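DNA polymerase (Bacillus phage phi29, PDB 2PY5) replicates the viral genome by protein-primed, strand-displacing DNA synthesis with high processivity and fidelity, and also carries 3'-5' exonuclease activity. Local coordinates at residues F[221-226]-F[392-397]; F[214-219]-F[422-427]; F[283-288]-F[429-434]. The protein carries 2 engineered substitutions. All coordinates share one frame; numbering follows the deposited sequence.

In the fold
The three contacts lie on the same side of the chain's centre and join the DNA-binding region 192-229 to the polymerization region and parts of the latter to each other. Interactions 1 and 2 share helix 216-223, and their centres are about 8 Å apart; backbone bonds from Pro397 O to Lys422 N and from Phe393 O to Tyr426 N tie their second segments together. Interaction 3, about 10 Å from interaction 1 between centres, lies on helix 427-447, which begins at the end of segment 422-427; there the Val431 methyls touch the carbonyl oxygens of Val222 and Ala225. Interactions 1 and 2 touch the single-stranded DNA of chain C directly, whereas the nearest atom of interaction 3 stays about 8 Å from it.

Interaction 1: residues F[221-226]-F[392-397]; sequences EVRYAY and KFASNP. With nucleotides of chain C.
The carbonyl oxygen of Ala394 is gripped by both terminal nitrogens of Arg223. NH1 of Arg223 lies 2.8 Å from Ala394 O in a nearly straight bond (163° at the hydrogen), with the oxygen in the guanidinium plane; NH2 adds a weak bond to the same oxygen and another to Ser395 O. The arginine chain leaves its helix extended and then folds at chi3 (-53°), which lays the guanidinium against residues 394-397. CA of Asn396 comes over one of its faces, and CD of Pro397 approaches obliquely, 3.4 Å from Arg223 NH2. Arg223 NH1 also donates, at 3.2 Å, to OP1 of DT6 of chain C, so one nitrogen joins a backbone carbonyl to a DNA phosphate. Tyr226 is the tyrosine of the conserved YxGG/A motif between the exonuclease and polymerization domains. Its ring receives the methyl of Ala394 over a face, a CH-pi contact with Ala394 CB 3.6 Å from the Tyr226 ring centroid. A water joins Tyr226 OH and, weakly, Ala394 N. Segment 392-397 grips the DNA backbone as well: Asn396 N donates to OP1 of DT5 of chain C, and Lys392 NZ reaches OP2 of DC4 of chain C at 2.8 Å.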
loop_
_atom_site.group_PDB
_atom_site.type_symbol
_atom_site.label_atom_id
_atom_site.label_comp_id
_atom_site.label_asym_id
_atom_site.label_seq_id
_atom_site.Cartn_x
_atom_site.Cartn_y
_atom_site.Cartn_z
ATOM N N GLU F 221 -16.718 -16.054 -4.681
ATOM C CA GLU F 221 -16.953 -15.882 -6.130
ATOM C C GLU F 221 -16.694 -14.456 -6.592
ATOM O O GLU F 221 -16.024 -14.223 -7.598
ATOM C CB GLU F 221 -18.376 -16.311 -6.525
ATOM C CG GLU F 221 -18.648 -17.784 -6.313
ATOM C CD GLU F 221 -19.966 -18.251 -6.907
ATOM O OE1 GLU F 221 -20.177 -19.485 -6.945
ATOM O OE2 GLU F 221 -20.770 -17.405 -7.373
ATOM N N VAL F 222 -17.221 -13.488 -5.845
ATOM C CA VAL F 222 -16.988 -12.088 -6.168
ATOM C C VAL F 222 -15.472 -11.808 -6.202
ATOM O O VAL F 222 -14.976 -11.128 -7.085
ATOM C CB VAL F 222 -17.705 -11.142 -5.172
ATOM C CG1 VAL F 222 -17.380 -9.668 -5.456
ATOM C CG2 VAL F 222 -19.237 -11.362 -5.239
ATOM N N ARG F 223 -14.750 -12.358 -5.220
ATOM C CA ARG F 223 -13.344 -12.075 -5.037
ATOM C C ARG F 223 -12.488 -12.573 -6.204
ATOM O O ARG F 223 -11.444 -11.997 -6.504
ATOM C CB ARG F 223 -12.872 -12.671 -3.713
ATOM C CG ARG F 223 -11.386 -12.457 -3.354
ATOM C CD ARG F 223 -11.060 -12.970 -1.944
ATOM N NE ARG F 223 -12.003 -12.371 -1.017
ATOM C CZ ARG F 223 -11.960 -11.116 -0.615
ATOM N NH1 ARG F 223 -10.920 -10.335 -0.905
ATOM N NH2 ARG F 223 -12.944 -10.663 0.148
ATOM N N TYR F 224 -12.950 -13.618 -6.888
ATOM C CA TYR F 224 -12.235 -14.074 -8.081
ATOM C C TYR F 224 -12.104 -12.968 -9.130
ATOM O O TYR F 224 -11.205 -13.014 -9.964
ATOM C CB TYR F 224 -12.902 -15.285 -8.734
ATOM C CG TYR F 224 -12.974 -16.558 -7.923
ATOM C CD1 TYR F 224 -14.136 -17.296 -7.883
ATOM C CD2 TYR F 224 -11.881 -17.011 -7.198
ATOM C CE1 TYR F 224 -14.225 -18.462 -7.157
ATOM C CE2 TYR F 224 -11.963 -18.190 -6.458
ATOM C CZ TYR F 224 -13.135 -18.896 -6.437
ATOM O OH TYR F 224 -13.237 -20.091 -5.709
ATOM N N ALA F 225 -13.038 -12.007 -9.103
ATOM C CA ALA F 225 -13.052 -10.916 -10.041
ATOM C C ALA F 225 -12.287 -9.681 -9.558
ATOM O O ALA F 225 -12.275 -8.656 -10.266
ATOM C CB ALA F 225 -14.538 -10.530 -10.369
ATOM N N TYR F 226 -11.682 -9.740 -8.359
ATOM C CA TYR F 226 -10.985 -8.584 -7.786
ATOM C C TYR F 226 -9.551 -8.556 -8.277
ATOM O O TYR F 226 -8.795 -9.519 -8.081
ATOM C CB TYR F 226 -11.018 -8.635 -6.262
ATOM C CG TYR F 226 -10.494 -7.388 -5.539
ATOM C CD1 TYR F 226 -10.941 -6.142 -5.865
ATOM C CD2 TYR F 226 -9.607 -7.493 -4.477
ATOM C CE1 TYR F 226 -10.485 -5.011 -5.218
ATOM C CE2 TYR F 226 -9.151 -6.369 -3.810
ATOM C CZ TYR F 226 -9.625 -5.116 -4.181
ATOM O OH TYR F 226 -9.197 -3.971 -3.527
ATOM N N LYS F 392 -10.840 -1.186 1.589
ATOM C CA LYS F 392 -11.521 -1.836 2.710
ATOM C C LYS F 392 -12.755 -2.632 2.269
ATOM O O LYS F 392 -13.161 -3.571 2.933
ATOM C CB LYS F 392 -11.902 -0.800 3.751
ATOM C CG LYS F 392 -10.703 -0.279 4.539
ATOM C CD LYS F 392 -10.176 -1.251 5.579
ATOM C CE LYS F 392 -11.076 -1.365 6.823
ATOM N NZ LYS F 392 -10.476 -2.233 7.888
ATOM N N PHE F 393 -13.351 -2.251 1.145
ATOM C CA PHE F 393 -14.565 -2.947 0.701
ATOM C C PHE F 393 -14.315 -4.434 0.376
ATOM O O PHE F 393 -15.184 -5.275 0.585
ATOM C CB PHE F 393 -15.197 -2.216 -0.485
ATOM C CG PHE F 393 -15.995 -1.013 -0.081
ATOM C CD1 PHE F 393 -15.429 0.252 -0.052
ATOM C CD2 PHE F 393 -17.306 -1.160 0.317
ATOM C CE1 PHE F 393 -16.180 1.334 0.357
ATOM C CE2 PHE F 393 -18.046 -0.096 0.708
ATOM C CZ PHE F 393 -17.487 1.155 0.731
ATOM N N ALA F 394 -13.118 -4.755 -0.136
ATOM C CA ALA F 394 -12.760 -6.106 -0.499
ATOM C C ALA F 394 -11.904 -6.843 0.550
ATOM O O ALA F 394 -11.285 -7.839 0.241
ATOM C CB ALA F 394 -12.061 -6.102 -1.856
ATOM N N SER F 395 -11.963 -6.386 1.794
ATOM C CA SER F 395 -11.328 -7.058 2.917
ATOM C C SER F 395 -11.681 -8.537 2.912
ATOM O O SER F 395 -12.854 -8.898 2.771
ATOM C CB SER F 395 -11.822 -6.444 4.228
ATOM O OG SER F 395 -11.410 -5.101 4.383
ATOM N N ASN F 396 -10.684 -9.402 3.090
ATOM C CA ASN F 396 -10.893 -10.814 3.008
ATOM C C ASN F 396 -11.481 -11.311 4.323
ATOM O O ASN F 396 -10.882 -11.098 5.389
ATOM C CB ASN F 396 -9.545 -11.522 2.722
ATOM C CG ASN F 396 -9.698 -12.926 2.157
ATOM O OD1 ASN F 396 -9.046 -13.298 1.162
ATOM N ND2 ASN F 396 -10.529 -13.709 2.766
ATOM N N PRO F 397 -12.639 -11.982 4.274
ATOM C CA PRO F 397 -13.273 -12.468 5.501
ATOM C C PRO F 397 -12.465 -13.570 6.199
ATOM O O PRO F 397 -12.697 -13.828 7.366
ATOM C CB PRO F 397 -14.628 -12.982 5.017
ATOM C CG PRO F 397 -14.391 -13.335 3.579
ATOM C CD PRO F 397 -13.440 -12.320 3.075
ATOM P P DC C 4 -6.881 -2.776 7.893
ATOM O OP1 DC C 4 -5.692 -2.218 7.214
ATOM O OP2 DC C 4 -7.824 -1.897 8.647
ATOM O "O5'" DC C 4 -7.796 -3.609 6.897
ATOM C "C5'" DC C 4 -7.184 -4.484 5.982
ATOM C "C4'" DC C 4 -7.825 -4.296 4.619
ATOM O "O4'" DC C 4 -7.579 -2.954 4.117
ATOM C "C3'" DC C 4 -7.237 -5.213 3.564
ATOM O "O3'" DC C 4 -7.889 -6.453 3.629
ATOM C "C2'" DC C 4 -7.543 -4.465 2.287
ATOM C "C1'" DC C 4 -7.331 -3.028 2.726
ATOM N N1 DC C 4 -5.964 -2.538 2.409
ATOM C C2 DC C 4 -5.644 -2.311 1.059
ATOM O O2 DC C 4 -6.485 -2.543 0.169
ATOM N N3 DC C 4 -4.410 -1.853 0.740
ATOM C C4 DC C 4 -3.526 -1.611 1.704
ATOM N N4 DC C 4 -2.323 -1.151 1.326
ATOM C C5 DC C 4 -3.830 -1.827 3.080
ATOM C C6 DC C 4 -5.044 -2.289 3.394
ATOM P P DT C 6 -7.207 -11.008 -1.450
ATOM O OP1 DT C 6 -8.255 -11.428 -2.396
ATOM O OP2 DT C 6 -7.314 -11.253 0.017
ATOM O "O5'" DT C 6 -5.807 -11.647 -1.902
ATOM C "C5'" DT C 6 -5.443 -11.732 -3.266
ATOM C "C4'" DT C 6 -4.128 -12.475 -3.365
ATOM O "O4'" DT C 6 -3.097 -11.595 -2.851
ATOM C "C3'" DT C 6 -4.052 -13.772 -2.548
ATOM O "O3'" DT C 6 -3.392 -14.825 -3.270
ATOM C "C2'" DT C 6 -3.273 -13.360 -1.304
ATOM C "C1'" DT C 6 -2.359 -12.266 -1.850
ATOM N N1 DT C 6 -1.870 -11.248 -0.839
ATOM C C2 DT C 6 -0.531 -10.903 -0.850
ATOM O O2 DT C 6 0.274 -11.384 -1.636
ATOM N N3 DT C 6 -0.172 -9.968 0.098
ATOM C C4 DT C 6 -0.988 -9.359 1.037
ATOM O O4 DT C 6 -0.555 -8.536 1.841
ATOM C C5 DT C 6 -2.378 -9.762 0.994
ATOM C C7 DT C 6 -3.372 -9.181 1.958
ATOM C C6 DT C 6 -2.747 -10.671 0.074
ATOM P P DT C 5 -7.100 -7.811 3.399
ATOM O OP1 DT C 5 -8.024 -8.907 3.710
ATOM O OP2 DT C 5 -5.810 -7.723 4.165
ATOM O "O5'" DT C 5 -6.755 -7.793 1.859
ATOM C "C5'" DT C 5 -7.839 -7.760 0.934
ATOM C "C4'" DT C 5 -7.276 -7.540 -0.446
ATOM O "O4'" DT C 5 -6.529 -6.304 -0.485
ATOM C "C3'" DT C 5 -6.303 -8.628 -0.872
ATOM O "O3'" DT C 5 -6.991 -9.459 -1.761
ATOM C "C2'" DT C 5 -5.137 -7.923 -1.552
ATOM C "C1'" DT C 5 -5.300 -6.458 -1.172
ATOM N N1 DT C 5 -4.202 -5.897 -0.295
ATOM C C2 DT C 5 -3.171 -5.216 -0.900
ATOM O O2 DT C 5 -3.102 -5.068 -2.109
ATOM N N3 DT C 5 -2.228 -4.720 -0.032
ATOM C C4 DT C 5 -2.208 -4.826 1.350
ATOM O O4 DT C 5 -1.313 -4.342 2.042
ATOM C C5 DT C 5 -3.311 -5.543 1.927
ATOM C C7 DT C 5 -3.400 -5.725 3.419
ATOM C C6 DT C 5 -4.239 -6.036 1.088
HETATM O O HOH W 1 -11.740 -3.117 -2.196
#

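Interaction 2: residues F[214-219]-F[422-427]; sequences LSLGLD and KDPVYT. With nucleotides of chain C.
Direct polar contact between 214-219 and 422-427 rests on Asp219 and Thr427, whose side chains cross at about a right angle. The hydroxyl OG1 of Thr427 donates at 2.6 Å to OD2 of Asp219, which accepts through its syn lone pair, on the side of OD1. Asp219 CG stands opposite its backbone N (chi1 -169°), which carries the carboxylate across to the threonine. The other oxygen, OD1, forms a salt bridge with Arg223 NH2, so both ends of this buried carboxylate are engaged and the negative charge is probably favoured.

Waters extend the polar set. One donates to Asp219 OD2, its oxygen 2.7 Å away, and accepts from Thr427 N; a second bridges Leu214 N and Val425 O. Within the first segment, Ser215 occupies the N-cap of helix 216-223, its OG accepting from Leu218 N at 3.1 Å. This helix belongs to the region that coordinates synthesis with degradation, while 422-427 follows the TPR2 insertion and leads into helix 427-447.

The Pro424 ring packs by van der Waals contact against two oxygens: Pro424 CG lies 3.4 Å from Leu214 O, and Pro424 CB 3.5 Å from Asp219 OD2, the proline and aspartate side chains running antiparallel alongside each other. The apolar contacts come from two leucines. Leu216 adds its CD2 methyl, 4.4 Å from Pro424 CD. Deeper in, CD2 of Leu214 approaches the Tyr426 ring obliquely; that ring also meets Phe211, and its hydroxyl is bonded to Gly266 O.

Contact with DNA comes through Lys422, whose CB is directed away from 214-219. With its chain bent at chi3 (-60°), Lys422 NZ donates to N7 of DA3 of chain C at 3.0 Å, a hydrogen bond to the base, and CE lies near OP2 of DG2 of chain C.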
loop_
_atom_site.group_PDB
_atom_site.type_symbol
_atom_site.label_atom_id
_atom_site.label_comp_id
_atom_site.label_asym_id
_atom_site.label_seq_id
_atom_site.Cartn_x
_atom_site.Cartn_y
_atom_site.Cartn_z
ATOM N N LEU F 214 -22.552 -10.514 2.535
ATOM C CA LEU F 214 -22.669 -11.660 1.662
ATOM C C LEU F 214 -22.171 -12.918 2.369
ATOM O O LEU F 214 -21.308 -12.872 3.260
ATOM C CB LEU F 214 -21.886 -11.456 0.364
ATOM C CG LEU F 214 -22.287 -10.267 -0.546
ATOM C CD1 LEU F 214 -21.723 -10.567 -1.944
ATOM C CD2 LEU F 214 -23.770 -9.988 -0.584
ATOM N N SER F 215 -22.727 -14.053 1.970
ATOM C CA SER F 215 -22.241 -15.315 2.469
ATOM C C SER F 215 -20.773 -15.485 2.074
ATOM O O SER F 215 -20.280 -14.874 1.114
ATOM C CB SER F 215 -23.056 -16.464 1.903
ATOM O OG SER F 215 -22.756 -16.652 0.536
ATOM N N LEU F 216 -20.065 -16.325 2.807
ATOM C CA LEU F 216 -18.681 -16.582 2.483
ATOM C C LEU F 216 -18.525 -17.174 1.071
ATOM O O LEU F 216 -17.576 -16.833 0.366
ATOM C CB LEU F 216 -18.043 -17.494 3.527
ATOM C CG LEU F 216 -17.932 -16.849 4.919
ATOM C CD1 LEU F 216 -17.451 -17.879 5.962
ATOM C CD2 LEU F 216 -17.021 -15.627 4.910
ATOM N N GLY F 217 -19.453 -18.037 0.667
ATOM C CA GLY F 217 -19.379 -18.644 -0.677
ATOM C C GLY F 217 -19.561 -17.616 -1.782
ATOM O O GLY F 217 -18.855 -17.639 -2.802
ATOM N N LEU F 218 -20.505 -16.704 -1.588
ATOM C CA LEU F 218 -20.727 -15.669 -2.587
ATOM C C LEU F 218 -19.574 -14.699 -2.602
ATOM O O LEU F 218 -19.152 -14.252 -3.672
ATOM C CB LEU F 218 -22.043 -14.924 -2.355
ATOM C CG LEU F 218 -23.313 -15.712 -2.697
ATOM C CD1 LEU F 218 -24.521 -14.801 -2.534
ATOM C CD2 LEU F 218 -23.263 -16.310 -4.113
ATOM N N ASP F 219 -19.066 -14.333 -1.418
ATOM C CA ASP F 219 -17.927 -13.429 -1.350
ATOM C C ASP F 219 -16.727 -14.003 -2.106
ATOM O O ASP F 219 -16.025 -13.277 -2.779
ATOM C CB ASP F 219 -17.532 -13.139 0.100
ATOM C CG ASP F 219 -16.548 -12.010 0.193
ATOM O OD1 ASP F 219 -15.350 -12.288 0.411
ATOM O OD2 ASP F 219 -16.975 -10.837 -0.020
ATOM N N LYS F 422 -14.531 -13.670 9.523
ATOM C CA LYS F 422 -15.379 -12.563 9.942
ATOM C C LYS F 422 -16.264 -12.158 8.780
ATOM O O LYS F 422 -16.109 -12.647 7.657
ATOM C CB LYS F 422 -14.529 -11.384 10.410
ATOM C CG LYS F 422 -13.681 -10.693 9.348
ATOM C CD LYS F 422 -12.947 -9.458 9.891
ATOM C CE LYS F 422 -13.912 -8.409 10.428
ATOM N NZ LYS F 422 -13.249 -7.104 10.736
ATOM N N ASP F 423 -17.187 -11.245 9.035
ATOM C CA ASP F 423 -18.055 -10.783 7.958
ATOM C C ASP F 423 -17.252 -10.050 6.869
ATOM O O ASP F 423 -16.369 -9.227 7.176
ATOM C CB ASP F 423 -19.108 -9.802 8.470
ATOM C CG ASP F 423 -20.198 -10.458 9.311
ATOM O OD1 ASP F 423 -20.322 -11.697 9.322
ATOM O OD2 ASP F 423 -20.964 -9.701 9.955
ATOM N N PRO F 424 -17.583 -10.314 5.606
ATOM C CA PRO F 424 -17.125 -9.438 4.538
ATOM C C PRO F 424 -17.661 -8.019 4.740
ATOM O O PRO F 424 -18.585 -7.802 5.526
ATOM C CB PRO F 424 -17.764 -10.033 3.271
ATOM C CG PRO F 424 -18.365 -11.268 3.627
ATOM C CD PRO F 424 -18.421 -11.417 5.104
ATOM N N VAL F 425 -17.056 -7.077 4.035
ATOM C CA VAL F 425 -17.496 -5.699 4.014
ATOM C C VAL F 425 -18.440 -5.628 2.806
ATOM O O VAL F 425 -19.638 -5.883 2.965
ATOM C CB VAL F 425 -16.311 -4.696 3.974
ATOM C CG1 VAL F 425 -16.834 -3.282 3.931
ATOM C CG2 VAL F 425 -15.351 -4.900 5.190
ATOM N N TYR F 426 -17.934 -5.327 1.617
ATOM C CA TYR F 426 -18.774 -5.409 0.390
ATOM C C TYR F 426 -17.876 -5.492 -0.823
ATOM O O TYR F 426 -17.575 -4.523 -1.508
ATOM C CB TYR F 426 -19.796 -4.254 0.303
ATOM C CG TYR F 426 -20.846 -4.527 -0.752
ATOM C CD1 TYR F 426 -21.879 -5.442 -0.516
ATOM C CD2 TYR F 426 -20.803 -3.913 -1.991
ATOM C CE1 TYR F 426 -22.832 -5.716 -1.507
ATOM C CE2 TYR F 426 -21.750 -4.206 -2.972
ATOM C CZ TYR F 426 -22.746 -5.117 -2.713
ATOM O OH TYR F 426 -23.685 -5.403 -3.701
ATOM N N THR F 427 -17.396 -6.704 -1.050
ATOM C CA THR F 427 -16.366 -6.955 -2.056
ATOM C C THR F 427 -16.764 -6.520 -3.484
ATOM O O THR F 427 -15.893 -6.059 -4.225
ATOM C CB THR F 427 -15.910 -8.423 -1.993
ATOM O OG1 THR F 427 -15.534 -8.730 -0.635
ATOM C CG2 THR F 427 -14.713 -8.689 -2.928
ATOM P P DG C 2 -14.029 -7.870 14.487
ATOM O OP1 DG C 2 -15.188 -7.052 14.060
ATOM O OP2 DG C 2 -13.728 -9.137 13.778
ATOM O "O5'" DG C 2 -12.707 -6.946 14.512
ATOM C "C5'" DG C 2 -12.811 -5.702 15.200
ATOM C "C4'" DG C 2 -11.521 -4.909 15.307
ATOM O "O4'" DG C 2 -10.756 -5.372 16.435
ATOM C "C3'" DG C 2 -10.545 -4.956 14.147
ATOM O "O3'" DG C 2 -10.076 -3.643 13.996
ATOM C "C2'" DG C 2 -9.410 -5.869 14.588
ATOM C "C1'" DG C 2 -9.398 -5.532 16.065
ATOM N N9 DG C 2 -8.944 -6.561 16.976
ATOM C C8 DG C 2 -9.080 -7.920 16.856
ATOM N N7 DG C 2 -8.596 -8.573 17.873
ATOM C C5 DG C 2 -8.127 -7.567 18.716
ATOM C C6 DG C 2 -7.490 -7.657 19.969
ATOM O O6 DG C 2 -7.224 -8.689 20.597
ATOM N N1 DG C 2 -7.181 -6.400 20.493
ATOM C C2 DG C 2 -7.442 -5.197 19.874
ATOM N N2 DG C 2 -7.065 -4.079 20.522
ATOM N N3 DG C 2 -8.038 -5.104 18.687
ATOM C C4 DG C 2 -8.345 -6.323 18.182
ATOM P P DA C 3 -10.185 -2.920 12.587
ATOM O OP1 DA C 3 -9.749 -1.532 12.838
ATOM O OP2 DA C 3 -11.516 -3.269 11.990
ATOM O "O5'" DA C 3 -9.080 -3.657 11.704
ATOM C "C5'" DA C 3 -7.743 -3.280 11.865
ATOM C "C4'" DA C 3 -6.877 -4.331 11.200
ATOM O "O4'" DA C 3 -7.049 -5.578 11.902
ATOM C "C3'" DA C 3 -7.215 -4.646 9.752
ATOM O "O3'" DA C 3 -6.355 -3.907 8.900
ATOM C "C2'" DA C 3 -6.907 -6.143 9.620
ATOM C "C1'" DA C 3 -7.036 -6.704 11.029
ATOM N N9 DA C 3 -8.280 -7.386 11.392
ATOM C C8 DA C 3 -9.563 -6.930 11.181
ATOM N N7 DA C 3 -10.501 -7.716 11.666
ATOM C C5 DA C 3 -9.783 -8.753 12.241
ATOM C C6 DA C 3 -10.175 -9.923 12.922
ATOM N N6 DA C 3 -11.454 -10.248 13.146
ATOM N N1 DA C 3 -9.198 -10.749 13.374
ATOM C C2 DA C 3 -7.917 -10.424 13.149
ATOM N N3 DA C 3 -7.429 -9.354 12.517
ATOM C C4 DA C 3 -8.418 -8.554 12.091
HETATM O O HOH W 2 -20.807 -8.173 1.979
HETATM O O HOH W 3 -18.870 -8.975 -0.026
#

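Interaction 3: residues F[283-288]-F[429-434]; sequences LHIQHI and MGVFIT
Leu283 and Phe432 turn toward each other between strand and helix: the leucine CG stands opposite its own carbonyl carbon with an extended second torsion, while chi1 of Phe432 (-81°) places the ring by the strand and chi2 (86°) turns its face to Leu283. The two side chains pass head to tail. Leu283 CD1 comes over one ring face, nearer the ring's edge atoms than its centre, 4.2 Å from the Phe432 centroid, a CH-pi contact; Leu283 CB lies 3.8 Å from Phe432 CZ. Further along the strand, Ile285 CG1 meets Phe432 CE1 at 4.2 Å, and Ile285 CD1 meets Val431 CG1 at 4.1 Å. The segment axes run almost perpendicular, at 94°, their closest approach 10.5 Å. Strand 283-294 pairs with strands 324-329 and 340-356 in an antiparallel sheet, probably part of the TPR1 insertion of protein-primed polymerases, whereas helix 427-447 precedes the strand that leads into the YCDTD motif. At the ring edge, His284 O lies 3.5 Å from Phe432 CZ, near the ring plane. Apart from that carbonyl, the touching groups are aliphatic or aromatic carbon from buried residues, consistent with a contact held mainly by burial of apolar surface and van der Waals packing.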
loop_
_atom_site.group_PDB
_atom_site.type_symbol
_atom_site.label_atom_id
_atom_site.label_comp_id
_atom_site.label_asym_id
_atom_site.label_seq_id
_atom_site.Cartn_x
_atom_site.Cartn_y
_atom_site.Cartn_z
ATOM N N LEU F 283 -25.202 -4.255 -13.508
ATOM C CA LEU F 283 -23.803 -4.665 -13.384
ATOM C C LEU F 283 -23.747 -6.153 -13.103
ATOM O O LEU F 283 -24.628 -6.715 -12.465
ATOM C CB LEU F 283 -23.081 -3.929 -12.253
ATOM C CG LEU F 283 -22.966 -2.410 -12.364
ATOM C CD1 LEU F 283 -22.214 -1.849 -11.176
ATOM C CD2 LEU F 283 -22.317 -1.963 -13.692
ATOM N N HIS F 284 -22.683 -6.813 -13.549
ATOM C CA HIS F 284 -22.565 -8.228 -13.265
ATOM C C HIS F 284 -21.123 -8.693 -13.254
ATOM O O HIS F 284 -20.246 -8.007 -13.751
ATOM C CB HIS F 284 -23.406 -9.093 -14.224
ATOM C CG HIS F 284 -22.855 -9.234 -15.620
ATOM N ND1 HIS F 284 -23.025 -8.281 -16.596
ATOM C CD2 HIS F 284 -22.215 -10.271 -16.217
ATOM C CE1 HIS F 284 -22.457 -8.697 -17.723
ATOM N NE2 HIS F 284 -21.957 -9.903 -17.516
ATOM N N ILE F 285 -20.936 -9.867 -12.672
ATOM C CA ILE F 285 -19.670 -10.619 -12.727
ATOM C C ILE F 285 -20.027 -11.915 -13.434
ATOM O O ILE F 285 -20.973 -12.588 -13.048
ATOM C CB ILE F 285 -19.087 -10.855 -11.316
ATOM C CG1 ILE F 285 -18.581 -9.537 -10.721
ATOM C CG2 ILE F 285 -17.912 -11.887 -11.370
ATOM C CD1 ILE F 285 -18.233 -9.597 -9.228
ATOM N N GLN F 286 -19.265 -12.230 -14.480
ATOM C CA GLN F 286 -19.506 -13.411 -15.334
ATOM C C GLN F 286 -18.346 -14.380 -15.146
ATOM O O GLN F 286 -17.195 -13.987 -15.312
ATOM C CB GLN F 286 -19.601 -12.984 -16.795
ATOM C CG GLN F 286 -19.838 -14.111 -17.802
ATOM C CD GLN F 286 -21.247 -14.689 -17.720
ATOM O OE1 GLN F 286 -22.243 -13.995 -18.021
ATOM N NE2 GLN F 286 -21.343 -15.967 -17.352
ATOM N N HIS F 287 -18.657 -15.623 -14.800
ATOM C CA HIS F 287 -17.697 -16.726 -14.863
ATOM C C HIS F 287 -17.723 -17.248 -16.293
ATOM O O HIS F 287 -18.777 -17.687 -16.786
ATOM C CB HIS F 287 -18.072 -17.830 -13.874
ATOM C CG HIS F 287 -17.077 -18.962 -13.788
ATOM N ND1 HIS F 287 -17.371 -20.150 -13.154
ATOM C CD2 HIS F 287 -15.807 -19.089 -14.253
ATOM C CE1 HIS F 287 -16.326 -20.961 -13.229
ATOM N NE2 HIS F 287 -15.362 -20.337 -13.878
ATOM N N ILE F 288 -16.559 -17.221 -16.942
ATOM C CA ILE F 288 -16.412 -17.578 -18.355
ATOM C C ILE F 288 -15.168 -18.438 -18.480
ATOM O O ILE F 288 -14.179 -18.170 -17.807
ATOM C CB ILE F 288 -16.303 -16.299 -19.259
ATOM C CG1 ILE F 288 -16.078 -16.652 -20.731
ATOM C CG2 ILE F 288 -15.213 -15.337 -18.754
ATOM C CD1 ILE F 288 -16.279 -15.468 -21.672
ATOM N N MET F 429 -18.016 -3.843 -4.445
ATOM C CA MET F 429 -17.636 -2.453 -4.613
ATOM C C MET F 429 -16.163 -2.328 -4.961
ATOM O O MET F 429 -15.781 -1.541 -5.835
ATOM C CB MET F 429 -17.985 -1.653 -3.346
ATOM C CG MET F 429 -17.752 -0.183 -3.390
ATOM S SD MET F 429 -18.666 0.640 -4.695
ATOM C CE MET F 429 -20.274 1.031 -4.038
ATOM N N GLY F 430 -15.314 -3.112 -4.294
ATOM C CA GLY F 430 -13.892 -3.121 -4.637
ATOM C C GLY F 430 -13.653 -3.602 -6.061
ATOM O O GLY F 430 -12.868 -3.018 -6.820
ATOM N N VAL F 431 -14.328 -4.685 -6.436
ATOM C CA VAL F 431 -14.174 -5.253 -7.778
ATOM C C VAL F 431 -14.430 -4.186 -8.845
ATOM O O VAL F 431 -13.663 -4.025 -9.796
ATOM C CB VAL F 431 -15.137 -6.443 -7.988
ATOM C CG1 VAL F 431 -15.288 -6.778 -9.459
ATOM C CG2 VAL F 431 -14.671 -7.656 -7.148
ATOM N N PHE F 432 -15.522 -3.424 -8.686
ATOM C CA PHE F 432 -15.881 -2.443 -9.688
ATOM C C PHE F 432 -15.113 -1.128 -9.627
ATOM O O PHE F 432 -14.895 -0.484 -10.650
ATOM C CB PHE F 432 -17.392 -2.206 -9.655
ATOM C CG PHE F 432 -18.147 -3.258 -10.402
ATOM C CD1 PHE F 432 -18.523 -4.447 -9.783
ATOM C CD2 PHE F 432 -18.436 -3.093 -11.747
ATOM C CE1 PHE F 432 -19.207 -5.419 -10.500
ATOM C CE2 PHE F 432 -19.105 -4.083 -12.462
ATOM C CZ PHE F 432 -19.485 -5.237 -11.836
ATOM N N ILE F 433 -14.667 -0.749 -8.444
ATOM C CA ILE F 433 -13.863 0.468 -8.356
ATOM C C ILE F 433 -12.560 0.266 -9.121
ATOM O O ILE F 433 -12.170 1.127 -9.930
ATOM C CB ILE F 433 -13.634 0.911 -6.916
ATOM C CG1 ILE F 433 -14.930 1.474 -6.308
ATOM C CG2 ILE F 433 -12.513 1.993 -6.856
ATOM C CD1 ILE F 433 -14.891 1.626 -4.794
ATOM N N THR F 434 -11.894 -0.877 -8.911
ATOM C CA THR F 434 -10.628 -1.125 -9.621
ATOM C C THR F 434 -10.876 -1.403 -11.120
ATOM O O THR F 434 -10.072 -0.986 -11.969
ATOM C CB THR F 434 -9.805 -2.220 -8.985
ATOM O OG1 THR F 434 -10.500 -3.473 -9.078
ATOM C CG2 THR F 434 -9.480 -1.899 -7.529
#